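Local coordinates for C-glycoside 3-oxidase (Microbacterium trichothecenolyticum, PDB 7DVE), which oxidises the C3 hydroxyl of the sugar in C-glycosides such as isoorientin and mangiferin, using FAD and reducing O2 to hydrogen peroxide, at residues I27-A32 with D221-N226; V305-F310 with S365-G370. All coordinates share one frame; numbering follows the deposited sequence.

Contact 1 (I27-A32 with D221-N226)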
loop_
_atom_site.group_PDB
_atom_site.type_symbol
_atom_site.label_atom_id
_atom_site.label_comp_id
_atom_site.label_asym_id
_atom_site.label_seq_id
_atom_site.Cartn_x
_atom_site.Cartn_y
_atom_site.Cartn_z
ATOM N N ILE A 27 14.768 -9.317 2.792
ATOM C CA ILE A 27 14.891 -10.757 2.609
ATOM C C ILE A 27 16.232 -11.102 2.005
ATOM O O ILE A 27 16.800 -12.153 2.314
ATOM C CB ILE A 27 13.743 -11.334 1.769
ATOM C CG1 ILE A 27 12.409 -11.057 2.451
ATOM C CG2 ILE A 27 13.948 -12.852 1.574
ATOM C CD1 ILE A 27 12.161 -12.011 3.622
ATOM N N LEU A 28 16.782 -10.236 1.156
ATOM C CA LEU A 28 18.112 -10.541 0.647
ATOM C C LEU A 28 19.192 -10.247 1.683
ATOM O O LEU A 28 20.222 -10.928 1.693
ATOM C CB LEU A 28 18.373 -9.789 -0.668
ATOM C CG LEU A 28 17.462 -10.210 -1.836
ATOM C CD1 LEU A 28 17.453 -9.211 -2.992
ATOM C CD2 LEU A 28 17.819 -11.622 -2.330
ATOM N N SER A 29 18.984 -9.278 2.582
ATOM C CA SER A 29 19.947 -9.109 3.672
ATOM C C SER A 29 19.937 -10.308 4.616
ATOM O O SER A 29 20.964 -10.618 5.234
ATOM C CB SER A 29 19.672 -7.821 4.449
ATOM O OG SER A 29 19.704 -6.691 3.589
ATOM N N GLU A 30 18.802 -11.006 4.716
ATOM C CA GLU A 30 18.736 -12.226 5.523
ATOM C C GLU A 30 19.322 -13.430 4.776
ATOM O O GLU A 30 20.315 -14.018 5.212
ATOM C CB GLU A 30 17.285 -12.500 5.958
ATOM C CG GLU A 30 16.757 -11.630 7.133
ATOM C CD GLU A 30 15.230 -11.727 7.318
ATOM O OE1 GLU A 30 14.557 -12.354 6.471
ATOM O OE2 GLU A 30 14.694 -11.166 8.302
ATOM N N ARG A 31 18.724 -13.826 3.651
ATOM C CA ARG A 31 19.133 -15.061 2.976
ATOM C C ARG A 31 20.308 -14.900 2.009
ATOM O O ARG A 31 20.830 -15.912 1.532
ATOM C CB ARG A 31 17.951 -15.671 2.203
ATOM C CG ARG A 31 16.763 -16.044 3.083
ATOM C CD ARG A 31 15.831 -17.017 2.384
ATOM N NE ARG A 31 14.782 -17.499 3.275
ATOM C CZ ARG A 31 14.012 -18.551 3.029
ATOM N NH1 ARG A 31 14.147 -19.263 1.924
ATOM N NH2 ARG A 31 13.071 -18.885 3.907
ATOM N N ALA A 32 20.737 -13.682 1.690
ATOM C CA ALA A 32 21.749 -13.471 0.650
ATOM C C ALA A 32 22.699 -12.355 1.069
ATOM O O ALA A 32 22.940 -11.397 0.332
ATOM C CB ALA A 32 21.088 -13.147 -0.693
ATOM N N ASP A 221 17.015 -3.258 11.265
ATOM C CA ASP A 221 18.426 -3.089 11.532
ATOM C C ASP A 221 19.267 -4.014 10.682
ATOM O O ASP A 221 20.425 -3.683 10.413
ATOM C CB ASP A 221 18.742 -3.303 13.006
ATOM C CG ASP A 221 18.029 -2.317 13.901
ATOM O OD1 ASP A 221 17.885 -1.123 13.526
ATOM O OD2 ASP A 221 17.661 -2.741 15.014
ATOM N N ILE A 222 18.722 -5.149 10.224
ATOM C CA ILE A 222 19.559 -6.003 9.378
ATOM C C ILE A 222 19.835 -5.328 8.035
ATOM O O ILE A 222 20.945 -5.440 7.518
ATOM C CB ILE A 222 18.985 -7.428 9.196
ATOM C CG1 ILE A 222 20.067 -8.349 8.628
ATOM C CG2 ILE A 222 17.806 -7.456 8.250
ATOM C CD1 ILE A 222 19.755 -9.828 8.726
ATOM N N THR A 223 18.895 -4.565 7.465
ATOM C CA THR A 223 19.259 -3.909 6.213
ATOM C C THR A 223 20.075 -2.648 6.466
ATOM O O THR A 223 21.093 -2.428 5.793
ATOM C CB THR A 223 18.005 -3.613 5.403
ATOM O OG1 THR A 223 17.276 -4.834 5.235
ATOM C CG2 THR A 223 18.365 -3.027 4.032
ATOM N N ARG A 224 19.687 -1.850 7.474
ATOM C CA ARG A 224 20.465 -0.655 7.799
ATOM C C ARG A 224 21.914 -0.976 8.165
ATOM O O ARG A 224 22.802 -0.154 7.915
ATOM C CB ARG A 224 19.800 0.121 8.935
ATOM C CG ARG A 224 18.644 0.998 8.498
ATOM C CD ARG A 224 18.162 1.870 9.651
ATOM N NE ARG A 224 17.470 1.105 10.682
ATOM C CZ ARG A 224 16.183 0.782 10.633
ATOM N NH1 ARG A 224 15.431 1.097 9.590
ATOM N NH2 ARG A 224 15.642 0.113 11.650
ATOM N N GLY A 225 22.186 -2.145 8.760
ATOM C CA GLY A 225 23.548 -2.541 9.095
ATOM C C GLY A 225 24.300 -3.353 8.039
ATOM O O GLY A 225 25.448 -3.759 8.263
ATOM N N ASN A 226 23.690 -3.601 6.890
ATOM C CA ASN A 226 24.227 -4.439 5.828
ATOM C C ASN A 226 25.218 -3.646 4.986
ATOM O O ASN A 226 24.808 -2.813 4.166
ATOM C CB ASN A 226 23.073 -4.965 4.966
ATOM C CG ASN A 226 23.532 -5.850 3.832
ATOM O OD1 ASN A 226 24.724 -6.080 3.643
ATOM N ND2 ASN A 226 22.573 -6.385 3.086
#
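Ile222 and Glu30 meet where two helices of the FAD-binding, Rossmann-type domain pack together: helix 19-31, which follows the first strand of the parallel sheet, and helix 215-224, which leads into its edge strand 229-232. The isoleucine reaches across with its CG1 branch, placed opposite the backbone N (chi1 -165°), and its CD1 ends 3.8 Å from the backbone O of Ser29. The same methyl lies 3.8 Å from Glu30 CG, the two side chains crossing at about a right angle, so that it meets the aliphatic part of the glutamate while the carboxylate serves Arg26 and Arg159 in salt bridges. At Thr223 the backbones make their nearest approach, its CA 5.8 Å from the CA of Ser29. Thr223 OG1 is tied to Leu219 O in its own helix and stands 3.5 Å from Ser29 OG. Beyond the helix end, Asn226 supplies a hydrogen bond across the segments: its ND2 donates to Ser29 OG at 2.9 Å, with an N-H...O angle of 152°. The amide is held at both ends, since OD1 accepts from the backbone N of Asn228. Replacing Asn226 by an alanine removes both amide partners, and would probably leave Ser29 OG without this donor and Asn228 N without its acceptor. Ser29 OG in turn bonds to Ala25 O one helical turn back, and it lies 13° out of the Asn226 amide plane.

Contact 2 (V305-F310 with S365-G370)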
loop_
_atom_site.group_PDB
_atom_site.type_symbol
_atom_site.label_atom_id
_atom_site.label_comp_id
_atom_site.label_asym_id
_atom_site.label_seq_id
_atom_site.Cartn_x
_atom_site.Cartn_y
_atom_site.Cartn_z
ATOM N N VAL A 305 -19.946 7.804 13.235
ATOM C CA VAL A 305 -20.974 7.666 14.268
ATOM C C VAL A 305 -20.442 8.104 15.630
ATOM O O VAL A 305 -19.249 8.003 15.931
ATOM C CB VAL A 305 -21.562 6.231 14.361
ATOM C CG1 VAL A 305 -22.008 5.729 12.989
ATOM C CG2 VAL A 305 -20.568 5.277 14.987
ATOM N N ARG A 306 -21.349 8.634 16.446
ATOM C CA ARG A 306 -21.084 8.945 17.838
ATOM C C ARG A 306 -21.468 7.748 18.698
ATOM O O ARG A 306 -22.647 7.380 18.771
ATOM C CB ARG A 306 -21.863 10.183 18.271
ATOM C CG ARG A 306 -21.690 10.516 19.742
ATOM C CD ARG A 306 -22.583 11.688 20.148
ATOM N NE ARG A 306 -21.791 12.910 20.091
ATOM C CZ ARG A 306 -21.810 13.765 19.080
ATOM N NH1 ARG A 306 -22.674 13.635 18.081
ATOM N NH2 ARG A 306 -20.932 14.766 19.062
ATOM N N MET A 307 -20.483 7.146 19.348
ATOM C CA MET A 307 -20.752 5.992 20.205
ATOM C C MET A 307 -21.661 6.360 21.378
ATOM O O MET A 307 -21.458 7.376 22.050
ATOM C CB MET A 307 -19.440 5.422 20.725
ATOM C CG MET A 307 -18.881 4.362 19.814
ATOM S SD MET A 307 -17.594 3.403 20.596
ATOM C CE MET A 307 -16.955 4.512 21.834
ATOM N N ARG A 308 -22.664 5.523 21.626
ATOM C CA ARG A 308 -23.579 5.704 22.745
ATOM C C ARG A 308 -23.053 4.968 23.986
ATOM O O ARG A 308 -22.159 4.119 23.903
ATOM C CB ARG A 308 -24.969 5.171 22.374
ATOM C CG ARG A 308 -24.917 3.719 21.832
ATOM C CD ARG A 308 -26.287 3.028 21.703
ATOM N NE ARG A 308 -27.043 3.578 20.578
ATOM C CZ ARG A 308 -27.097 3.034 19.366
ATOM N NH1 ARG A 308 -26.414 1.934 19.066
ATOM N NH2 ARG A 308 -27.824 3.631 18.420
ATOM N N ASP A 309 -23.652 5.282 25.141
ATOM C CA ASP A 309 -23.350 4.636 26.428
ATOM C C ASP A 309 -21.847 4.545 26.658
ATOM O O ASP A 309 -21.250 3.474 26.723
ATOM C CB ASP A 309 -23.995 3.260 26.522
ATOM C CG ASP A 309 -25.470 3.302 26.235
ATOM O OD1 ASP A 309 -26.096 4.376 26.465
ATOM O OD2 ASP A 309 -25.985 2.264 25.761
ATOM N N PHE A 310 -21.259 5.708 26.784
ATOM C CA PHE A 310 -19.825 5.912 26.681
ATOM C C PHE A 310 -19.377 6.386 28.054
ATOM O O PHE A 310 -19.554 7.559 28.396
ATOM C CB PHE A 310 -19.553 6.939 25.586
ATOM C CG PHE A 310 -18.113 7.187 25.306
ATOM C CD1 PHE A 310 -17.367 6.281 24.579
ATOM C CD2 PHE A 310 -17.505 8.352 25.747
ATOM C CE1 PHE A 310 -16.027 6.528 24.291
ATOM C CE2 PHE A 310 -16.166 8.607 25.472
ATOM C CZ PHE A 310 -15.427 7.696 24.733
ATOM N N SER A 365 -15.208 9.366 21.366
ATOM C CA SER A 365 -16.588 8.925 21.177
ATOM C C SER A 365 -17.062 8.947 19.723
ATOM O O SER A 365 -18.045 8.275 19.412
ATOM C CB SER A 365 -17.532 9.769 22.033
ATOM O OG SER A 365 -17.399 11.130 21.711
ATOM N N ILE A 366 -16.407 9.695 18.840
ATOM C CA ILE A 366 -16.730 9.701 17.413
ATOM C C ILE A 366 -15.812 8.715 16.715
ATOM O O ILE A 366 -14.585 8.820 16.832
ATOM C CB ILE A 366 -16.559 11.107 16.799
ATOM C CG1 ILE A 366 -17.304 12.188 17.598
ATOM C CG2 ILE A 366 -16.984 11.099 15.353
ATOM C CD1 ILE A 366 -18.715 11.882 17.869
ATOM N N VAL A 367 -16.390 7.772 15.965
ATOM C CA VAL A 367 -15.604 6.750 15.277
ATOM C C VAL A 367 -15.986 6.743 13.811
ATOM O O VAL A 367 -17.150 6.960 13.466
ATOM C CB VAL A 367 -15.788 5.332 15.863
ATOM C CG1 VAL A 367 -15.113 5.232 17.219
ATOM C CG2 VAL A 367 -17.250 4.982 15.946
ATOM N N GLY A 368 -14.996 6.481 12.954
ATOM C CA GLY A 368 -15.199 6.364 11.529
ATOM C C GLY A 368 -15.370 4.916 11.112
ATOM O O GLY A 368 -14.872 4.003 11.765
ATOM N N LEU A 369 -16.080 4.724 10.010
ATOM C CA LEU A 369 -16.237 3.433 9.356
ATOM C C LEU A 369 -15.878 3.567 7.889
ATOM O O LEU A 369 -16.291 4.530 7.230
ATOM C CB LEU A 369 -17.681 2.912 9.446
ATOM C CG LEU A 369 -18.206 2.534 10.823
ATOM C CD1 LEU A 369 -18.827 3.752 11.501
ATOM C CD2 LEU A 369 -19.194 1.389 10.696
ATOM N N GLY A 370 -15.143 2.577 7.374
ATOM C CA GLY A 370 -14.967 2.423 5.941
ATOM C C GLY A 370 -15.274 1.015 5.449
ATOM O O GLY A 370 -14.802 0.016 6.013
#
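Val305 CG2 and Val367 CG2 touch at 3.5 Å, the closest apolar approach between the strands, and both residues face the same side of the sheet. On that face Val305 CG1 also meets Leu369 CD1 at 4.0 Å, the two side chains crossing at about a right angle. Met307 CG extends the apolar row to Val367 CG2, and outside the pair helix 406-424 packs on Leu369 while helix 176-183 packs on Met307. The strands run antiparallel within the sheet that, as in other GMC oxidoreductases, probably belongs to the substrate-binding domain. Val305 and Val367 form a hydrogen-bonded pair: each N donates to the other's O at 2.9 Å, with N-H...O angles of 170°. Next to them Arg306 and Ile366 form a non-hydrogen-bonded pair on the opposite face. There Ile366 CD1 lies 3.6 Å from Arg306 CB and beneath one face of the guanidinium, offset toward its rim, because the arginine chain bends at chi3 (-96°). Past the strand end, Phe310 presents a ring face to Ser365, whose CB sits 3.9 Å from the ring centroid in a CH-pi contact; Tyr173 stacks on the same phenylalanine. The outermost bond is from Met307 N to Ser365 O, 2.7 Å, while Ser365 OG turns to Ala362 O.

How the contacts relate
Contact 1 and contact 2 stand in series along the chain, the first closing before the second opens, and they do not touch: their centres are 43 Å apart and their nearest atoms about 30 Å. Contact 1 joins helices of the nucleotide-binding part, whereas contact 2 joins two strands of the antiparallel sheet. FAD relates the two, since the side chains of Thr223 in contact 1 and Leu369 in contact 2 each lie about 14 Å from the bound cofactor. Neither contact includes an annotated FAD-binding residue or His444, the inferred proton acceptor, which agrees with both being structural packing away from those sites.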